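Local coordinates for protein nucleocapsid (Crimean-congo hemorrhagic fever virus, PDB 4AKL) that binds single- and double-stranded RNA, probably packages the viral genome, and displays a sequence-non-specific DNA endonuclease activity, at residues Gly25-Tyr30 against Phe36-Pro41; Pro215-Ile220 against Ala229-Gly234; Ala296-Gly301 against Arg372-Pro377; Lys411-Leu416 against Asn424-Thr429. All coordinates share one frame; numbering follows the deposited sequence.

Contact 1: residues Gly25-Tyr30 against Phe36-Pro41; sequences GLVDTY and FCESVP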
loop_
_atom_site.group_PDB
_atom_site.type_symbol
_atom_site.label_atom_id
_atom_site.label_comp_id
_atom_site.label_asym_id
_atom_site.label_seq_id
_atom_site.Cartn_x
_atom_site.Cartn_y
_atom_site.Cartn_z
ATOM N N GLY A 25 -4.588 31.667 2.137
ATOM C CA GLY A 25 -3.495 32.020 1.213
ATOM C C GLY A 25 -2.647 30.822 0.800
ATOM O O GLY A 25 -1.429 30.885 0.793
ATOM N N LEU A 26 -3.311 29.730 0.460
ATOM C CA LEU A 26 -2.643 28.532 0.020
ATOM C C LEU A 26 -1.987 28.753 -1.356
ATOM O O LEU A 26 -2.548 29.473 -2.238
ATOM C CB LEU A 26 -3.627 27.384 -0.073
ATOM C CG LEU A 26 -4.350 26.977 1.200
ATOM C CD1 LEU A 26 -5.199 25.769 0.921
ATOM C CD2 LEU A 26 -3.354 26.652 2.347
ATOM N N VAL A 27 -0.809 28.131 -1.521
ATOM C CA VAL A 27 -0.042 28.181 -2.762
ATOM C C VAL A 27 0.344 26.783 -3.226
ATOM O O VAL A 27 0.312 25.815 -2.448
ATOM C CB VAL A 27 1.253 29.004 -2.618
ATOM C CG1 VAL A 27 0.936 30.539 -2.533
ATOM C CG2 VAL A 27 2.091 28.498 -1.448
ATOM N N ASP A 28 0.699 26.692 -4.504
ATOM C CA ASP A 28 1.115 25.431 -5.100
ATOM C C ASP A 28 2.438 25.564 -5.842
ATOM O O ASP A 28 2.732 24.799 -6.762
ATOM C CB ASP A 28 -0.009 24.891 -6.009
ATOM C CG ASP A 28 -0.214 25.698 -7.282
ATOM O OD1 ASP A 28 0.298 26.851 -7.439
ATOM O OD2 ASP A 28 -0.912 25.140 -8.133
ATOM N N THR A 29 3.230 26.548 -5.426
ATOM C CA THR A 29 4.553 26.791 -5.991
ATOM C C THR A 29 5.399 25.520 -5.895
ATOM O O THR A 29 6.027 25.101 -6.875
ATOM C CB THR A 29 5.298 27.914 -5.215
ATOM O OG1 THR A 29 4.375 28.956 -4.875
ATOM C CG2 THR A 29 6.437 28.491 -6.045
ATOM N N TYR A 30 5.414 24.916 -4.710
ATOM C CA TYR A 30 6.281 23.741 -4.444
ATOM C C TYR A 30 5.533 22.472 -4.196
ATOM O O TYR A 30 6.169 21.458 -3.924
ATOM C CB TYR A 30 7.217 24.022 -3.244
ATOM C CG TYR A 30 8.044 25.256 -3.468
ATOM C CD1 TYR A 30 9.068 25.252 -4.405
ATOM C CD2 TYR A 30 7.793 26.420 -2.773
ATOM C CE1 TYR A 30 9.830 26.364 -4.635
ATOM C CE2 TYR A 30 8.559 27.574 -3.003
ATOM C CZ TYR A 30 9.571 27.533 -3.928
ATOM O OH TYR A 30 10.333 28.660 -4.161
ATOM N N PHE A 36 0.222 24.977 2.438
ATOM C CA PHE A 36 0.818 26.124 3.160
ATOM C C PHE A 36 2.314 26.320 2.847
ATOM O O PHE A 36 2.978 27.171 3.468
ATOM C CB PHE A 36 0.589 25.961 4.684
ATOM C CG PHE A 36 -0.801 26.307 5.117
ATOM C CD1 PHE A 36 -1.162 27.635 5.303
ATOM C CD2 PHE A 36 -1.746 25.307 5.332
ATOM C CE1 PHE A 36 -2.433 27.964 5.695
ATOM C CE2 PHE A 36 -3.043 25.610 5.726
ATOM C CZ PHE A 36 -3.404 26.941 5.904
ATOM N N CYS A 37 2.834 25.572 1.873
ATOM C CA CYS A 37 4.279 25.549 1.607
ATOM C C CYS A 37 4.782 26.736 0.775
ATOM O O CYS A 37 4.636 26.764 -0.445
ATOM C CB CYS A 37 4.690 24.215 0.934
ATOM S SG CYS A 37 6.452 23.922 0.864
ATOM N N GLU A 38 5.398 27.698 1.458
ATOM C CA GLU A 38 6.026 28.866 0.795
ATOM C C GLU A 38 7.479 28.684 0.367
ATOM O O GLU A 38 7.990 29.479 -0.398
ATOM C CB GLU A 38 5.909 30.090 1.680
ATOM C CG GLU A 38 4.568 30.805 1.472
ATOM C CD GLU A 38 4.314 31.832 2.528
ATOM O OE1 GLU A 38 4.972 31.749 3.603
ATOM O OE2 GLU A 38 3.470 32.715 2.297
ATOM N N SER A 39 8.146 27.657 0.849
ATOM C CA SER A 39 9.546 27.407 0.454
ATOM C C SER A 39 9.955 26.014 0.796
ATOM O O SER A 39 9.461 25.426 1.750
ATOM C CB SER A 39 10.507 28.394 1.140
ATOM O OG SER A 39 10.431 28.244 2.529
ATOM N N VAL A 40 10.883 25.492 0.017
ATOM C CA VAL A 40 11.359 24.135 0.215
ATOM C C VAL A 40 12.041 24.051 1.591
ATOM O O VAL A 40 12.840 24.898 1.924
ATOM C CB VAL A 40 12.319 23.698 -0.926
ATOM C CG1 VAL A 40 12.848 22.288 -0.687
ATOM C CG2 VAL A 40 11.618 23.782 -2.270
ATOM N N PRO A 41 11.711 23.024 2.397
ATOM C CA PRO A 41 12.320 22.960 3.692
ATOM C C PRO A 41 13.827 22.687 3.591
ATOM O O PRO A 41 14.278 21.914 2.749
ATOM C CB PRO A 41 11.599 21.786 4.372
ATOM C CG PRO A 41 10.500 21.388 3.472
ATOM C CD PRO A 41 10.870 21.839 2.139
HETATM O O HOH W 1 3.779 25.201 -2.660
#

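Contact 2: residues Pro215-Ile220 against Ala229-Gly234; sequences PPWGDI and ALVATG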
loop_
_atom_site.group_PDB
_atom_site.type_symbol
_atom_site.label_atom_id
_atom_site.label_comp_id
_atom_site.label_asym_id
_atom_site.label_seq_id
_atom_site.Cartn_x
_atom_site.Cartn_y
_atom_site.Cartn_z
ATOM N N PRO A 215 -1.591 -35.528 -24.374
ATOM C CA PRO A 215 -0.613 -34.483 -24.300
ATOM C C PRO A 215 0.768 -34.972 -24.772
ATOM O O PRO A 215 1.055 -36.146 -24.627
ATOM C CB PRO A 215 -0.541 -34.161 -22.797
ATOM C CG PRO A 215 -1.601 -34.804 -22.179
ATOM C CD PRO A 215 -2.081 -35.889 -23.037
ATOM N N PRO A 216 1.612 -34.061 -25.310
ATOM C CA PRO A 216 2.954 -34.390 -25.864
ATOM C C PRO A 216 4.007 -34.907 -24.862
ATOM O O PRO A 216 4.934 -35.621 -25.270
ATOM C CB PRO A 216 3.430 -33.045 -26.458
ATOM C CG PRO A 216 2.663 -32.022 -25.767
ATOM C CD PRO A 216 1.332 -32.614 -25.427
ATOM N N TRP A 217 3.853 -34.521 -23.584
ATOM C CA TRP A 217 4.770 -34.925 -22.484
ATOM C C TRP A 217 4.444 -36.333 -21.968
ATOM O O TRP A 217 5.284 -36.978 -21.317
ATOM C CB TRP A 217 4.712 -33.925 -21.311
ATOM C CG TRP A 217 3.325 -33.792 -20.674
ATOM C CD1 TRP A 217 2.708 -34.681 -19.830
ATOM C CD2 TRP A 217 2.417 -32.714 -20.850
ATOM N NE1 TRP A 217 1.460 -34.215 -19.477
ATOM C CE2 TRP A 217 1.257 -33.009 -20.090
ATOM C CE3 TRP A 217 2.458 -31.524 -21.592
ATOM C CZ2 TRP A 217 0.144 -32.147 -20.043
ATOM C CZ3 TRP A 217 1.342 -30.653 -21.538
ATOM C CH2 TRP A 217 0.205 -30.979 -20.768
ATOM N N GLY A 218 3.228 -36.789 -22.241
ATOM C CA GLY A 218 2.781 -38.106 -21.819
ATOM C C GLY A 218 1.488 -38.031 -21.028
ATOM O O GLY A 218 0.554 -37.326 -21.394
ATOM N N ASP A 219 1.439 -38.748 -19.920
ATOM C CA ASP A 219 0.220 -38.788 -19.123
ATOM C C ASP A 219 -0.181 -37.402 -18.612
ATOM O O ASP A 219 0.683 -36.576 -18.265
ATOM C CB ASP A 219 0.375 -39.729 -17.939
ATOM C CG ASP A 219 -0.961 -40.056 -17.305
ATOM O OD1 ASP A 219 -1.806 -40.661 -18.023
ATOM O OD2 ASP A 219 -1.144 -39.691 -16.119
ATOM N N ILE A 220 -1.496 -37.167 -18.559
ATOM C CA ILE A 220 -2.052 -35.881 -18.150
ATOM C C ILE A 220 -1.586 -35.433 -16.734
ATOM O O ILE A 220 -1.484 -34.234 -16.456
ATOM C CB ILE A 220 -3.597 -35.916 -18.223
ATOM C CG1 ILE A 220 -4.182 -34.516 -18.243
ATOM C CG2 ILE A 220 -4.188 -36.730 -17.058
ATOM C CD1 ILE A 220 -3.777 -33.688 -19.435
ATOM N N ALA A 229 2.789 -31.270 -11.268
ATOM C CA ALA A 229 2.179 -31.623 -12.577
ATOM C C ALA A 229 2.474 -30.605 -13.675
ATOM O O ALA A 229 2.183 -29.406 -13.532
ATOM C CB ALA A 229 0.692 -31.773 -12.447
ATOM N N LEU A 230 3.031 -31.084 -14.780
ATOM C CA LEU A 230 3.384 -30.220 -15.911
ATOM C C LEU A 230 2.202 -29.340 -16.362
ATOM O O LEU A 230 2.407 -28.174 -16.756
ATOM C CB LEU A 230 3.930 -31.041 -17.076
ATOM C CG LEU A 230 5.222 -31.836 -16.815
ATOM C CD1 LEU A 230 5.464 -32.862 -17.992
ATOM C CD2 LEU A 230 6.434 -30.911 -16.572
ATOM N N VAL A 231 0.988 -29.887 -16.285
ATOM C CA VAL A 231 -0.246 -29.127 -16.538
ATOM C C VAL A 231 -0.352 -27.904 -15.643
ATOM O O VAL A 231 -0.673 -26.821 -16.126
ATOM C CB VAL A 231 -1.532 -30.003 -16.344
ATOM C CG1 VAL A 231 -2.794 -29.126 -16.210
ATOM C CG2 VAL A 231 -1.682 -30.976 -17.489
ATOM N N ALA A 232 -0.078 -28.078 -14.349
ATOM C CA ALA A 232 -0.119 -26.942 -13.383
ATOM C C ALA A 232 0.951 -25.886 -13.707
ATOM O O ALA A 232 0.629 -24.720 -13.933
ATOM C CB ALA A 232 0.058 -27.443 -11.965
ATOM N N THR A 233 2.219 -26.313 -13.736
ATOM C CA THR A 233 3.344 -25.404 -14.052
ATOM C C THR A 233 3.164 -24.758 -15.424
ATOM O O THR A 233 3.475 -23.583 -15.596
ATOM C CB THR A 233 4.754 -26.092 -13.946
ATOM O OG1 THR A 233 4.826 -27.229 -14.785
ATOM C CG2 THR A 233 5.023 -26.541 -12.531
ATOM N N GLY A 234 2.633 -25.526 -16.373
ATOM C CA GLY A 234 2.342 -25.038 -17.715
ATOM C C GLY A 234 1.361 -23.886 -17.707
ATOM O O GLY A 234 1.662 -22.803 -18.217
HETATM O O HOH W 2 0.409 -32.643 -15.677
#

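Contact 3: residues Ala296-Gly301 against Arg372-Pro377; sequences ALRAQG and RIYMHP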
loop_
_atom_site.group_PDB
_atom_site.type_symbol
_atom_site.label_atom_id
_atom_site.label_comp_id
_atom_site.label_asym_id
_atom_site.label_seq_id
_atom_site.Cartn_x
_atom_site.Cartn_y
_atom_site.Cartn_z
ATOM N N ALA A 296 7.124 -11.668 -5.828
ATOM C CA ALA A 296 6.744 -10.430 -6.516
ATOM C C ALA A 296 5.277 -10.060 -6.156
ATOM O O ALA A 296 4.975 -8.921 -5.810
ATOM C CB ALA A 296 6.975 -10.571 -8.054
ATOM N N LEU A 297 4.376 -11.026 -6.189
ATOM C CA LEU A 297 2.967 -10.765 -5.798
ATOM C C LEU A 297 2.856 -10.519 -4.269
ATOM O O LEU A 297 2.018 -9.701 -3.838
ATOM C CB LEU A 297 2.007 -11.885 -6.312
ATOM C CG LEU A 297 1.591 -11.872 -7.816
ATOM C CD1 LEU A 297 0.890 -13.195 -8.323
ATOM C CD2 LEU A 297 0.682 -10.658 -8.110
ATOM N N ARG A 298 3.703 -11.175 -3.451
ATOM C CA ARG A 298 3.720 -10.870 -2.002
ATOM C C ARG A 298 4.144 -9.412 -1.722
ATOM O O ARG A 298 3.469 -8.732 -0.940
ATOM C CB ARG A 298 4.583 -11.853 -1.199
ATOM C CG ARG A 298 4.836 -11.426 0.318
ATOM C CD ARG A 298 5.489 -12.567 1.094
ATOM N NE ARG A 298 4.620 -13.751 1.106
ATOM C CZ ARG A 298 3.623 -13.975 1.976
ATOM N NH1 ARG A 298 3.339 -13.105 2.957
ATOM N NH2 ARG A 298 2.900 -15.099 1.868
ATOM N N ALA A 299 5.223 -8.952 -2.378
ATOM C CA ALA A 299 5.741 -7.564 -2.237
ATOM C C ALA A 299 4.752 -6.447 -2.720
ATOM O O ALA A 299 4.588 -5.395 -2.069
ATOM C CB ALA A 299 7.109 -7.417 -2.979
ATOM N N GLN A 300 4.114 -6.659 -3.865
ATOM C CA GLN A 300 3.097 -5.730 -4.342
ATOM C C GLN A 300 1.912 -5.797 -3.365
ATOM O O GLN A 300 1.341 -4.750 -3.000
ATOM C CB GLN A 300 2.649 -6.063 -5.776
ATOM C CG GLN A 300 1.791 -4.979 -6.475
ATOM C CD GLN A 300 2.592 -3.728 -6.910
ATOM O OE1 GLN A 300 3.667 -3.449 -6.389
ATOM N NE2 GLN A 300 2.047 -2.981 -7.873
ATOM N N GLY A 301 1.566 -7.020 -2.937
ATOM C CA GLY A 301 0.424 -7.229 -2.052
ATOM C C GLY A 301 0.595 -6.727 -0.623
ATOM O O GLY A 301 -0.388 -6.573 0.091
ATOM N N ARG A 372 9.815 -6.936 9.591
ATOM C CA ARG A 372 8.667 -6.078 9.417
ATOM C C ARG A 372 8.224 -5.847 8.033
ATOM O O ARG A 372 7.086 -5.506 7.816
ATOM C CB ARG A 372 8.942 -4.690 10.028
ATOM C CG ARG A 372 8.442 -4.502 11.417
ATOM C CD ARG A 372 8.739 -5.641 12.293
ATOM N NE ARG A 372 8.692 -5.430 13.756
ATOM C CZ ARG A 372 8.242 -4.368 14.472
ATOM N NH1 ARG A 372 7.733 -3.233 13.958
ATOM N NH2 ARG A 372 8.325 -4.462 15.797
ATOM N N ILE A 373 9.111 -6.011 7.077
ATOM C CA ILE A 373 8.747 -5.857 5.703
ATOM C C ILE A 373 7.599 -6.845 5.361
ATOM O O ILE A 373 6.785 -6.605 4.435
ATOM C CB ILE A 373 10.015 -6.037 4.807
ATOM C CG1 ILE A 373 9.819 -5.469 3.393
ATOM C CG2 ILE A 373 10.419 -7.538 4.730
ATOM C CD1 ILE A 373 9.477 -3.920 3.270
ATOM N N TYR A 374 7.519 -7.951 6.102
ATOM C CA TYR A 374 6.518 -8.940 5.824
ATOM C C TYR A 374 5.145 -8.703 6.428
ATOM O O TYR A 374 4.191 -9.398 6.066
ATOM C CB TYR A 374 6.993 -10.293 6.305
ATOM C CG TYR A 374 8.147 -10.819 5.531
ATOM C CD1 TYR A 374 8.051 -11.012 4.149
ATOM C CD2 TYR A 374 9.337 -11.176 6.173
ATOM C CE1 TYR A 374 9.105 -11.523 3.409
ATOM C CE2 TYR A 374 10.391 -11.689 5.451
ATOM C CZ TYR A 374 10.261 -11.858 4.055
ATOM O OH TYR A 374 11.299 -12.360 3.336
ATOM N N MET A 375 5.053 -7.765 7.343
ATOM C CA MET A 375 3.806 -7.483 8.050
ATOM C C MET A 375 2.664 -7.217 7.108
ATOM O O MET A 375 2.859 -6.585 6.064
ATOM C CB MET A 375 3.993 -6.253 8.951
ATOM C CG MET A 375 2.866 -6.022 9.900
ATOM S SD MET A 375 3.230 -4.655 11.042
ATOM C CE MET A 375 4.330 -5.441 12.145
ATOM N N HIS A 376 1.489 -7.686 7.463
ATOM C CA HIS A 376 0.260 -7.413 6.662
ATOM C C HIS A 376 -0.045 -5.944 6.730
ATOM O O HIS A 376 0.112 -5.311 7.805
ATOM C CB HIS A 376 -0.895 -8.246 7.160
ATOM C CG HIS A 376 -2.133 -8.195 6.308
ATOM N ND1 HIS A 376 -3.000 -7.133 6.326
ATOM C CD2 HIS A 376 -2.661 -9.094 5.443
ATOM C CE1 HIS A 376 -4.003 -7.374 5.505
ATOM N NE2 HIS A 376 -3.825 -8.563 4.960
ATOM N N PRO A 377 -0.512 -5.347 5.583
ATOM C CA PRO A 377 -0.713 -3.905 5.517
ATOM C C PRO A 377 -1.821 -3.298 6.338
ATOM O O PRO A 377 -1.931 -2.046 6.403
ATOM C CB PRO A 377 -1.034 -3.667 4.031
ATOM C CG PRO A 377 -1.548 -4.956 3.513
ATOM C CD PRO A 377 -0.692 -5.953 4.251
HETATM O O HOH W 3 3.955 -10.326 3.364
#

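Contact 4: residues Lys411-Leu416 against Asn424-Thr429; sequences KSILNL and NPCART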
loop_
_atom_site.group_PDB
_atom_site.type_symbol
_atom_site.label_atom_id
_atom_site.label_comp_id
_atom_site.label_asym_id
_atom_site.label_seq_id
_atom_site.Cartn_x
_atom_site.Cartn_y
_atom_site.Cartn_z
ATOM N N LYS A 411 3.875 11.250 4.884
ATOM C CA LYS A 411 3.535 11.175 3.483
ATOM C C LYS A 411 3.090 12.511 2.813
ATOM O O LYS A 411 2.808 12.520 1.590
ATOM C CB LYS A 411 2.600 9.987 3.253
ATOM C CG LYS A 411 3.437 8.728 3.183
ATOM C CD LYS A 411 2.675 7.467 3.128
ATOM C CE LYS A 411 3.644 6.311 3.091
ATOM N NZ LYS A 411 2.925 5.063 3.241
ATOM N N SER A 412 3.044 13.619 3.578
ATOM C CA SER A 412 2.795 14.899 3.003
ATOM C C SER A 412 3.904 15.250 2.047
ATOM O O SER A 412 3.688 16.049 1.150
ATOM C CB SER A 412 2.589 15.970 4.027
ATOM O OG SER A 412 1.375 15.779 4.726
ATOM N N ILE A 413 5.089 14.641 2.248
ATOM C CA ILE A 413 6.203 14.721 1.299
ATOM C C ILE A 413 5.825 14.394 -0.139
ATOM O O ILE A 413 6.385 14.983 -1.064
ATOM C CB ILE A 413 7.412 13.803 1.776
ATOM C CG1 ILE A 413 8.194 14.510 2.844
ATOM C CG2 ILE A 413 8.394 13.584 0.710
ATOM C CD1 ILE A 413 9.084 13.575 3.724
ATOM N N LEU A 414 4.889 13.462 -0.343
ATOM C CA LEU A 414 4.474 13.066 -1.673
ATOM C C LEU A 414 3.682 14.176 -2.397
ATOM O O LEU A 414 3.491 14.094 -3.588
ATOM C CB LEU A 414 3.620 11.790 -1.599
ATOM C CG LEU A 414 4.393 10.545 -1.189
ATOM C CD1 LEU A 414 3.452 9.377 -1.054
ATOM C CD2 LEU A 414 5.535 10.240 -2.176
ATOM N N ASN A 415 3.213 15.173 -1.649
ATOM C CA ASN A 415 2.660 16.411 -2.214
ATOM C C ASN A 415 3.749 17.394 -2.710
ATOM O O ASN A 415 3.423 18.368 -3.381
ATOM C CB ASN A 415 1.760 17.108 -1.193
ATOM C CG ASN A 415 0.900 18.181 -1.809
ATOM O OD1 ASN A 415 0.442 18.049 -2.968
ATOM N ND2 ASN A 415 0.681 19.252 -1.071
ATOM N N LEU A 416 5.028 17.156 -2.381
ATOM C CA LEU A 416 6.109 18.025 -2.887
ATOM C C LEU A 416 6.314 17.702 -4.352
ATOM O O LEU A 416 6.330 16.511 -4.705
ATOM C CB LEU A 416 7.431 17.843 -2.145
ATOM C CG LEU A 416 7.540 18.509 -0.773
ATOM C CD1 LEU A 416 8.743 17.962 -0.026
ATOM C CD2 LEU A 416 7.590 20.065 -0.861
ATOM N N ASN A 424 12.652 19.256 -8.441
ATOM C CA ASN A 424 12.236 18.093 -7.690
ATOM C C ASN A 424 12.454 18.208 -6.152
ATOM O O ASN A 424 13.221 17.455 -5.562
ATOM C CB ASN A 424 12.902 16.840 -8.302
ATOM C CG ASN A 424 12.225 15.538 -7.857
ATOM O OD1 ASN A 424 11.440 15.552 -6.929
ATOM N ND2 ASN A 424 12.535 14.415 -8.530
ATOM N N PRO A 425 11.754 19.155 -5.513
ATOM C CA PRO A 425 11.874 19.289 -4.091
ATOM C C PRO A 425 11.389 18.054 -3.346
ATOM O O PRO A 425 11.756 17.895 -2.216
ATOM C CB PRO A 425 10.975 20.513 -3.774
ATOM C CG PRO A 425 10.066 20.543 -4.823
ATOM C CD PRO A 425 10.836 20.171 -6.027
ATOM N N CYS A 426 10.571 17.203 -3.989
ATOM C CA CYS A 426 10.202 15.945 -3.411
ATOM C C CYS A 426 11.449 15.102 -3.190
ATOM O O CYS A 426 11.734 14.652 -2.048
ATOM C CB CYS A 426 9.246 15.198 -4.320
ATOM S SG CYS A 426 8.651 13.637 -3.572
ATOM N N ALA A 427 12.188 14.882 -4.274
ATOM C CA ALA A 427 13.366 14.029 -4.198
ATOM C C ALA A 427 14.437 14.681 -3.300
ATOM O O ALA A 427 15.053 14.016 -2.472
ATOM C CB ALA A 427 13.891 13.731 -5.575
ATOM N N ARG A 428 14.644 15.980 -3.415
ATOM C CA ARG A 428 15.647 16.590 -2.544
ATOM C C ARG A 428 15.365 16.285 -1.068
ATOM O O ARG A 428 16.291 15.973 -0.323
ATOM C CB ARG A 428 15.753 18.079 -2.768
ATOM C CG ARG A 428 16.460 18.399 -4.069
ATOM C CD ARG A 428 16.634 19.870 -4.261
ATOM N NE ARG A 428 15.474 20.488 -4.926
ATOM C CZ ARG A 428 14.722 21.508 -4.462
ATOM N NH1 ARG A 428 14.945 22.108 -3.287
ATOM N NH2 ARG A 428 13.724 21.937 -5.200
ATOM N N THR A 429 14.102 16.356 -0.683
ATOM C CA THR A 429 13.702 16.223 0.697
ATOM C C THR A 429 13.783 14.763 1.195
ATOM O O THR A 429 14.170 14.524 2.355
ATOM C CB THR A 429 12.286 16.763 0.856
ATOM O OG1 THR A 429 12.238 18.101 0.352
ATOM C CG2 THR A 429 11.798 16.696 2.343
#

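Contact 1: residues Gly25-Tyr30 against Phe36-Pro41
Leu26 and Phe36 form one of two close-packed places in this contact. Methyl CD2 of Leu26 sits squarely over the centre of the Phe36 ring, 3.4 Å from its centroid and 6° off the ring normal, a CH-pi contact that touches all six ring carbons almost evenly. Phe17 and Phe20 of the preceding helix pack on Leu26, and Ile77 touches both partners, contacts which tie the pair to helices 10-24 and 77-83, with Leu26 buried. Next along the loop, Val27 touches the second segment through CG2, 3.2 Å from Cys37 O. That methyl lies between the backbone N and the carbonyl carbon of its own residue (chi1 -73° for CG1), and there it faces the second segment. Both segments belong to the irregular connection between helix 10-24 and helix 45-52. They run in nearly the same direction, 19° apart end to end, with no direct hydrogen bond between them. A water joins them instead, accepting from Tyr30 N at 2.6 Å and donating to Cys37 O at 2.8 Å. The second close-packed place is the Tyr30 ring, set against the backbone of residues 37-39 and against Val40. It turns an edge to two carbonyls, Cys37 O lying in the ring plane and Glu38 O 3.3 Å from CE2. Methyl CG2 of Val40 approaches one face off-centre, 3.6 Å from Tyr30 CD1, and Thr29 CG2 lies over the opposite face toward the rim. The loose, solvent side is at Glu38 and Ser39, whose CB bonds lead away from 25-30; Glu38 only grazes Val27 through its CG.

Contact 2: residues Pro215-Ile220 against Ala229-Gly234
Trp217 and Leu230 meet because of their first torsions: chi1 of 60° places the indole between its own backbone N and carbonyl carbon, while in Leu230 CG stands anti to the carbonyl carbon (chi1 -62°). The two side chains then lie alongside one another, pointing opposite ways, Leu230 CD1 reaching 3.6 Å from Trp217 CG and touching CB and CD1 as well. At the far end of the indole, Val231 CG2 comes obliquely to within 3.4 Å of Trp217 CZ2. The same methyl also touches Ile220, 3.4 Å from its O and 3.9 Å from its CD1. The Pro215-Gly218 segment is a type I beta turn, and it lies against the first turn of helix 230-242, with Ala229 at the N-cap position. The indole is fixed from its own side: Trp217 NE1 donates to Asp219 O at 2.8 Å, a bent bond (132° at the hydrogen) in which the oxygen lies close to the ring plane but the donor stands above the carbonyl plane. Pro215 CB covers part of one ring face, and His197 and Trp200 meet the indole edge-to-face. A water extends the contact to the helix start, donating to Ile220 O at 2.6 Å and accepting from Val231 N at 2.9 Å, which gives a partner to an amide in the first helical turn. Beyond this, His283 of helix 270-292 packs on Val231, while Leu280 packs on Ile220.

Contact 3: residues Ala296-Gly301 against Arg372-Pro377
Arg298 and Tyr374 touch sparingly where helix 295-301 of this largely helical nucleocapsid faces a short 3-10 turn, residues 372-374, in the loop leading to helix 385-392. The aliphatic part of the arginine does the touching: its CD lies 4.3 Å from Tyr374 CD1, oblique to the ring. On the tyrosine itself, Ile373 CG2 sits over the centre of one face, 4.0 Å above the ring plane of Tyr374. A second point of contact lies at the end of the helix, where Pro377 CG approaches Gly301 O at 4.0 Å. Only about 117 Å² is buried in all, and a water supplies the polar link between the segments. It accepts from Arg298 NH1 at 2.9 Å, lying in the plane of the guanidinium at its edge, and donates to Tyr374 O at 2.9 Å. In the next shell, the guanidinium is held more directly by Pro118 O, which accepts from NH1, with Val117 packing alongside. NH1 thus serves both Pro118 O and the water. A bound triethylene glycol, probably from the crystallisation liquor, lies about 4 Å from the Arg298 side chain. Gly301 O accepts from Gln127 NE2, while Leu123 and Tyr126 of the same helix 120-136 pack on Pro377. His376 is tied to that helix by NE2 donating to Gln122 O; Trp106 meets its ring, and its ND1 is hydrogen-bonded to Ala378 N.

Contact 4: residues Lys411-Leu416 against Asn424-Thr429
Pro425 O is gripped twice by Thr429, by the hydroxyl OG1 at 2.6 Å, nearly along the C=O axis (166°), and by the backbone N at 3.2 Å. Across the contact, Leu416 CD1 packs against this bonded pair, 3.5 Å from Thr429 OG1 and 3.7 Å from Pro425 O, the Leu416 and Thr429 side chains lying roughly perpendicular. The threonine hydroxyl is anti to its carbonyl carbon (chi1 -54°), which turns it back down the helix toward Pro425 and presents it to the leucine methyl. Nearer the backbone, Leu416 O lies 3.2 Å from Cys426 CB, and the CB atoms of Leu416 and Cys426 are in van der Waals contact. Leu416, just after the 3-10 segment 411-415, and Ile413 within it pack against the first turn of helix 425-440, whose N-cap is Asn424. There Asn424 OD1 accepts from Ala427 N at 2.8 Å, the amide standing above the carbonyl plane of the side chain, while its ND2 donates to Lys157 O. Cys426 SG points between the segments: with chi1 at -176° it swings anti to its own N and comes to 3.6 Å from Ile413 O. Ile413 also rests its CG1 on Thr429 CG2 at 4.2 Å, and meets Ile430 and Leu433 of the same helix as Thr429 and Leu454 of helix 450-460.

Contacts 1 and 4 adjoin, with centres 12 Å apart: Val40 CG1 lies 3.3 Å from Arg428 NH1, Val40 CG2 packs on Pro425 CB, and Tyr30 O faces Leu416 CD2 at 3.7 Å. The loop after helix 10-24 is thereby laid against the start of helix 425-440, joining regions far apart in sequence. Contact 3 lies closest to the middle of the chain, about 9 Å from its centre, and its nearest atoms are about 9 Å from contact 4. Contact 2 is remote, 61 Å from contact 1 between centres and on the opposite side of the chain's centre. The bound triethylene glycol is beside Arg298 in contact 3.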